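Side-chain contacts in Mgp-operon protein 3 (Mycoplasma pneumoniae, PDB 6RJ1), which is an extracellular adhesin component that probably helps this human respiratory pathogen attach to host cells: residues F615-P620 / T668-L673; L675-N678 / E684-P687. One frame throughout, in Å; residues are numbered along the deposited sequence.

From the N terminus the chain first runs through strand 614-616 and the turn after it, then through 47 residues that include strand 650-654 before contact 1 brings F670 of helix 666-673 back against Y617. Contact 2 opens just beyond that helix and closes a much shorter loop of five residues, on the way to strand 693-699. The two loops therefore follow one another in series and neither crosses the other. They still meet in space, with centres about 8 Å apart: L675 N probably donates a hydrogen bond to F670 O, and N676 packs against both F670 and V618, so it touches both segments of contact 1.

Contact 1 (F615-P620 / T668-L673); sequences FAYVTP and TVFDAL
An apolar aromatic contact between Y617 and F670 joins the end of a β-hairpin to a short helix. Strand 614-616 pairs with strand 609-611 in a two-stranded antiparallel ribbon, and Y617 is the first residue after it; F670 lies on helix 666-673. Both belong to the part of the chain that matches the MgpC adhesin family, which is classed with the β-propellers. The contact is small, burying 126 Å² in all, and it depends on the two rings alone. Their centroids are 4.8 Å apart and their planes are inclined by 44°, so the rings meet obliquely. The two side chains cross at about a right angle. The Y617 ring atoms CD2 and CE2 do the touching, and F670 receives them over one of its faces. With CG of Y617 anti to the carbonyl carbon (chi1 -77°), the ring reaches out from the turn to the helix. Beyond the pair, each segment is anchored separately: T619 N bonds to N606 OD1 on the hairpin side, and on the helix side D671 OD2 bonds to S580 OG and D671 O to Y732 OH. At the centre of the overlap Y617 CD2 stands 3.6 Å above the plane of the F670 ring, while Y617 CE2 comes within 3.7 Å of F670 CE1.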
ATOM      1  N   PHE A 615      33.033  -3.540   5.445  1.00101.26           N
ATOM      2  CA  PHE A 615      32.115  -2.526   4.944  1.00 98.53           C
ATOM      3  C   PHE A 615      30.802  -2.477   5.717  1.00 95.37           C
ATOM      4  O   PHE A 615      30.514  -3.360   6.523  1.00 94.45           O
ATOM      5  CB  PHE A 615      31.875  -2.680   3.426  1.00100.70           C
ATOM      6  CG  PHE A 615      31.442  -4.044   2.934  1.00102.92           C
ATOM      7  CD1 PHE A 615      30.117  -4.459   3.057  1.00106.47           C
ATOM      8  CD2 PHE A 615      32.341  -4.886   2.290  1.00105.86           C
ATOM      9  CE1 PHE A 615      29.713  -5.717   2.592  1.00107.68           C
ATOM     10  CE2 PHE A 615      31.936  -6.145   1.821  1.00109.12           C
ATOM     11  CZ  PHE A 615      30.625  -6.550   1.975  1.00107.35           C
ATOM     12  N   ALA A 616      30.022  -1.410   5.478  1.00 86.78           N
ATOM     13  CA  ALA A 616      28.693  -1.137   6.024  1.00 83.65           C
ATOM     14  C   ALA A 616      28.035  -0.142   5.075  1.00 83.90           C
ATOM     15  O   ALA A 616      28.729   0.686   4.462  1.00 83.30           O
ATOM     16  CB  ALA A 616      28.792  -0.544   7.422  1.00 83.92           C
ATOM     17  N   TYR A 617      26.710  -0.241   4.916  1.00 77.17           N
ATOM     18  CA  TYR A 617      25.992   0.667   4.024  1.00 75.36           C
ATOM     19  C   TYR A 617      25.337   1.842   4.782  1.00 74.04           C
ATOM     20  O   TYR A 617      24.632   2.641   4.181  1.00 72.43           O
ATOM     21  CB  TYR A 617      25.003  -0.106   3.137  1.00 76.82           C
ATOM     22  CG  TYR A 617      25.686  -0.829   1.995  1.00 79.11           C
ATOM     23  CD1 TYR A 617      26.034  -0.159   0.826  1.00 81.34           C
ATOM     24  CD2 TYR A 617      25.987  -2.185   2.083  1.00 80.05           C
ATOM     25  CE1 TYR A 617      26.658  -0.820  -0.231  1.00 82.46           C
ATOM     26  CE2 TYR A 617      26.615  -2.858   1.034  1.00 81.08           C
ATOM     27  CZ  TYR A 617      26.947  -2.171  -0.123  1.00 89.32           C
ATOM     28  OH  TYR A 617      27.572  -2.821  -1.162  1.00 90.54           O
ATOM     29  N   VAL A 618      25.636   1.968   6.086  1.00 68.99           N
ATOM     30  CA  VAL A 618      25.126   3.016   6.978  1.00 68.47           C
ATOM     31  C   VAL A 618      26.271   3.873   7.513  1.00 73.51           C
ATOM     32  O   VAL A 618      27.407   3.399   7.615  1.00 73.55           O
ATOM     33  CB  VAL A 618      24.274   2.482   8.158  1.00 71.78           C
ATOM     34  CG1 VAL A 618      23.101   3.403   8.436  1.00 71.57           C
ATOM     35  CG2 VAL A 618      23.795   1.056   7.934  1.00 71.56           C
ATOM     36  N   THR A 619      25.957   5.119   7.899  1.00 70.24           N
ATOM     37  CA  THR A 619      26.917   6.077   8.436  1.00 70.21           C
ATOM     38  C   THR A 619      27.462   5.662   9.806  1.00 74.64           C
ATOM     39  O   THR A 619      26.688   5.249  10.672  1.00 74.67           O
ATOM     40  CB  THR A 619      26.339   7.502   8.436  1.00 78.73           C
ATOM     41  OG1 THR A 619      27.327   8.403   8.929  1.00 76.37           O
ATOM     42  CG2 THR A 619      25.050   7.639   9.256  1.00 78.34           C
ATOM     43  N   PRO A 620      28.787   5.780  10.030  1.00 71.67           N
ATOM     44  CA  PRO A 620      29.336   5.432  11.353  1.00 71.32           C
ATOM     45  C   PRO A 620      29.164   6.559  12.378  1.00 76.28           C
ATOM     46  O   PRO A 620      29.358   6.322  13.565  1.00 76.53           O
ATOM     47  CB  PRO A 620      30.805   5.107  11.065  1.00 72.94           C
ATOM     48  CG  PRO A 620      31.034   5.467   9.595  1.00 77.87           C
ATOM     49  CD  PRO A 620      29.853   6.242   9.122  1.00 73.53           C
ATOM     50  N   THR A 668      20.053   0.560  -0.806  1.00 69.95           N
ATOM     51  CA  THR A 668      18.619   0.373  -1.067  1.00 69.86           C
ATOM     52  C   THR A 668      18.204  -1.095  -0.851  1.00 72.82           C
ATOM     53  O   THR A 668      17.121  -1.349  -0.319  1.00 72.64           O
ATOM     54  CB  THR A 668      18.260   0.921  -2.449  1.00 80.56           C
ATOM     55  OG1 THR A 668      19.195   0.387  -3.376  1.00 84.88           O
ATOM     56  CG2 THR A 668      18.336   2.445  -2.510  1.00 79.46           C
ATOM     57  N   VAL A 669      19.090  -2.049  -1.220  1.00 67.91           N
ATOM     58  CA  VAL A 669      18.902  -3.493  -1.020  1.00 66.81           C
ATOM     59  C   VAL A 669      18.888  -3.771   0.496  1.00 70.09           C
ATOM     60  O   VAL A 669      17.993  -4.450   0.990  1.00 70.57           O
ATOM     61  CB  VAL A 669      19.990  -4.322  -1.761  1.00 70.22           C
ATOM     62  CG1 VAL A 669      19.942  -5.795  -1.375  1.00 69.83           C
ATOM     63  CG2 VAL A 669      19.866  -4.166  -3.267  1.00 70.17           C
ATOM     64  N   PHE A 670      19.859  -3.206   1.228  1.00 65.64           N
ATOM     65  CA  PHE A 670      19.988  -3.344   2.677  1.00 64.93           C
ATOM     66  C   PHE A 670      18.787  -2.768   3.432  1.00 66.22           C
ATOM     67  O   PHE A 670      18.322  -3.361   4.401  1.00 66.29           O
ATOM     68  CB  PHE A 670      21.315  -2.722   3.146  1.00 66.94           C
ATOM     69  CG  PHE A 670      22.469  -3.699   3.169  1.00 68.69           C
ATOM     70  CD1 PHE A 670      22.943  -4.270   1.996  1.00 72.34           C
ATOM     71  CD2 PHE A 670      23.067  -4.064   4.368  1.00 70.99           C
ATOM     72  CE1 PHE A 670      23.990  -5.198   2.022  1.00 73.48           C
ATOM     73  CE2 PHE A 670      24.114  -4.990   4.394  1.00 73.99           C
ATOM     74  CZ  PHE A 670      24.570  -5.551   3.219  1.00 72.08           C
ATOM     75  N   ASP A 671      18.263  -1.649   2.948  1.00 61.69           N
ATOM     76  CA  ASP A 671      17.112  -0.954   3.520  1.00 60.72           C
ATOM     77  C   ASP A 671      15.809  -1.694   3.279  1.00 65.95           C
ATOM     78  O   ASP A 671      14.915  -1.640   4.119  1.00 66.75           O
ATOM     79  CB  ASP A 671      17.017   0.459   2.936  1.00 61.54           C
ATOM     80  CG  ASP A 671      18.049   1.463   3.433  1.00 67.92           C
ATOM     81  OD1 ASP A 671      19.088   1.037   3.989  1.00 67.42           O
ATOM     82  OD2 ASP A 671      17.819   2.668   3.269  1.00 75.36           O
ATOM     83  N   ALA A 672      15.673  -2.345   2.122  1.00 62.03           N
ATOM     84  CA  ALA A 672      14.449  -3.055   1.779  1.00 61.08           C
ATOM     85  C   ALA A 672      14.393  -4.434   2.397  1.00 65.65           C
ATOM     86  O   ALA A 672      13.308  -4.926   2.690  1.00 66.54           O
ATOM     87  CB  ALA A 672      14.317  -3.153   0.274  1.00 61.71           C
ATOM     88  N   LEU A 673      15.556  -5.066   2.596  1.00 60.95           N
ATOM     89  CA  LEU A 673      15.659  -6.415   3.128  1.00 59.25           C
ATOM     90  C   LEU A 673      15.958  -6.470   4.636  1.00 61.92           C
ATOM     91  O   LEU A 673      15.979  -7.559   5.214  1.00 61.58           O
ATOM     92  CB  LEU A 673      16.696  -7.191   2.305  1.00 59.21           C
ATOM     93  CG  LEU A 673      16.220  -7.880   1.016  1.00 63.76           C
ATOM     94  CD1 LEU A 673      15.807  -6.881  -0.060  1.00 63.89           C
ATOM     95  CD2 LEU A 673      17.307  -8.764   0.453  1.00 66.01           C
TER

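Contact 2 (L675-N678 / E684-P687); sequences LNFN and ERLP
One face of the F677 ring carries R685 CG in a CH-pi contact, 4.1 Å from the ring centroid and offset toward the rim. R685 CB approaches F677 CE2 at 3.6 Å, and the arginine chain, with CG anti to its backbone N (chi1 -168°), runs on past F677 CZ, and the guanidinium lies farther from the segment 675-678. The amide of N678 meets E684 from the other segment: ND2 lies 3.5 Å from E684 CB, and OD1 accepts a bond from E684 N at 3.1 Å, the donor sitting above the carbonyl plane instead of on a lone pair. Between these side chains the backbones form a single antiparallel β-bridge in which F677 and R685 are a non-hydrogen-bonded pair, framed by two bonds. L686 N donates to N676 O at 2.8 Å, and N678 N to E684 O at 3.1 Å. L686 points toward the opposite segment, its CD1 4.0 Å from F677 C, and also packs on L594 of helix 591-595; R685 touches Y732 and P734. On the helix side, N676 ND2 makes a weak hydrogen bond to D671 OD1.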
ATOM      1  N   LEU A 675      18.779  -5.464   6.395  1.00 59.73           N
ATOM      2  CA  LEU A 675      20.097  -6.035   6.611  1.00 60.06           C
ATOM      3  C   LEU A 675      21.093  -5.093   7.313  1.00 66.26           C
ATOM      4  O   LEU A 675      22.257  -5.453   7.500  1.00 66.61           O
ATOM      5  CB  LEU A 675      20.647  -6.540   5.267  1.00 60.09           C
ATOM      6  CG  LEU A 675      19.940  -7.749   4.664  1.00 64.06           C
ATOM      7  CD1 LEU A 675      20.176  -7.821   3.178  1.00 64.13           C
ATOM      8  CD2 LEU A 675      20.400  -9.034   5.320  1.00 65.98           C
ATOM      9  N   ASN A 676      20.634  -3.913   7.730  1.00 63.72           N
ATOM     10  CA  ASN A 676      21.474  -2.952   8.434  1.00 63.40           C
ATOM     11  C   ASN A 676      21.380  -3.211   9.936  1.00 69.03           C
ATOM     12  O   ASN A 676      20.302  -3.118  10.525  1.00 67.79           O
ATOM     13  CB  ASN A 676      21.090  -1.510   8.070  1.00 60.59           C
ATOM     14  CG  ASN A 676      21.237  -1.188   6.603  1.00 70.13           C
ATOM     15  OD1 ASN A 676      22.328  -1.266   6.033  1.00 69.60           O
ATOM     16  ND2 ASN A 676      20.142  -0.812   5.959  1.00 54.54           N
ATOM     17  N   PHE A 677      22.511  -3.602  10.533  1.00 68.07           N
ATOM     18  CA  PHE A 677      22.630  -3.910  11.954  1.00 68.91           C
ATOM     19  C   PHE A 677      23.830  -3.186  12.505  1.00 78.50           C
ATOM     20  O   PHE A 677      24.810  -2.997  11.784  1.00 78.77           O
ATOM     21  CB  PHE A 677      22.801  -5.427  12.168  1.00 69.88           C
ATOM     22  CG  PHE A 677      21.575  -6.257  11.866  1.00 70.09           C
ATOM     23  CD1 PHE A 677      21.302  -6.679  10.568  1.00 72.15           C
ATOM     24  CD2 PHE A 677      20.709  -6.641  12.881  1.00 71.43           C
ATOM     25  CE1 PHE A 677      20.161  -7.440  10.285  1.00 72.96           C
ATOM     26  CE2 PHE A 677      19.570  -7.406  12.600  1.00 74.26           C
ATOM     27  CZ  PHE A 677      19.299  -7.796  11.299  1.00 72.03           C
ATOM     28  N   ASN A 678      23.761  -2.778  13.780  1.00 78.76           N
ATOM     29  CA  ASN A 678      24.873  -2.105  14.444  1.00 80.06           C
ATOM     30  C   ASN A 678      25.976  -3.109  14.792  1.00 88.51           C
ATOM     31  O   ASN A 678      25.711  -4.315  14.865  1.00 88.91           O
ATOM     32  CB  ASN A 678      24.398  -1.316  15.681  1.00 80.40           C
ATOM     33  CG  ASN A 678      23.701  -2.094  16.779  1.00 94.61           C
ATOM     34  OD1 ASN A 678      23.911  -3.293  16.989  1.00 88.43           O
ATOM     35  ND2 ASN A 678      22.862  -1.405  17.536  1.00 86.01           N
ATOM     36  N   GLU A 684      21.294  -4.898  17.183  1.00 84.49           N
ATOM     37  CA  GLU A 684      20.007  -4.275  16.904  1.00 82.43           C
ATOM     38  C   GLU A 684      19.916  -3.890  15.450  1.00 80.43           C
ATOM     39  O   GLU A 684      20.886  -3.374  14.890  1.00 80.60           O
ATOM     40  CB  GLU A 684      19.773  -3.047  17.800  1.00 84.02           C
ATOM     41  CG  GLU A 684      18.985  -3.371  19.061  1.00 97.27           C
ATOM     42  CD  GLU A 684      18.495  -2.170  19.849  1.00117.55           C
ATOM     43  OE1 GLU A 684      17.266  -1.920  19.850  1.00113.43           O
ATOM     44  OE2 GLU A 684      19.340  -1.481  20.465  1.00104.61           O
ATOM     45  N   ARG A 685      18.751  -4.152  14.831  1.00 71.93           N
ATOM     46  CA  ARG A 685      18.490  -3.802  13.443  1.00 69.01           C
ATOM     47  C   ARG A 685      18.223  -2.320  13.373  1.00 70.48           C
ATOM     48  O   ARG A 685      17.399  -1.803  14.128  1.00 69.69           O
ATOM     49  CB  ARG A 685      17.307  -4.589  12.869  1.00 65.72           C
ATOM     50  CG  ARG A 685      17.192  -4.470  11.358  1.00 66.04           C
ATOM     51  CD  ARG A 685      16.042  -5.268  10.801  1.00 62.51           C
ATOM     52  NE  ARG A 685      14.744  -4.733  11.217  1.00 62.71           N
ATOM     53  CZ  ARG A 685      13.586  -5.356  11.016  1.00 75.90           C
ATOM     54  NH1 ARG A 685      12.448  -4.802  11.421  1.00 59.82           N
ATOM     55  NH2 ARG A 685      13.555  -6.529  10.399  1.00 58.84           N
ATOM     56  N   LEU A 686      18.955  -1.631  12.491  1.00 66.04           N
ATOM     57  CA  LEU A 686      18.835  -0.193  12.281  1.00 64.06           C
ATOM     58  C   LEU A 686      17.635   0.085  11.380  1.00 66.94           C
ATOM     59  O   LEU A 686      17.552  -0.453  10.271  1.00 66.91           O
ATOM     60  CB  LEU A 686      20.132   0.395  11.718  1.00 63.58           C
ATOM     61  CG  LEU A 686      21.382   0.209  12.576  1.00 67.17           C
ATOM     62  CD1 LEU A 686      22.625   0.530  11.786  1.00 67.35           C
ATOM     63  CD2 LEU A 686      21.318   1.028  13.848  1.00 66.77           C
ATOM     64  N   PRO A 687      16.645   0.860  11.863  1.00 62.09           N
ATOM     65  CA  PRO A 687      15.447   1.069  11.048  1.00 60.91           C
ATOM     66  C   PRO A 687      15.539   2.193  10.030  1.00 62.12           C
ATOM     67  O   PRO A 687      16.226   3.197  10.248  1.00 62.16           O
ATOM     68  CB  PRO A 687      14.369   1.355  12.091  1.00 62.82           C
ATOM     69  CG  PRO A 687      15.114   2.021  13.226  1.00 67.33           C
ATOM     70  CD  PRO A 687      16.543   1.547  13.172  1.00 63.02           C
TER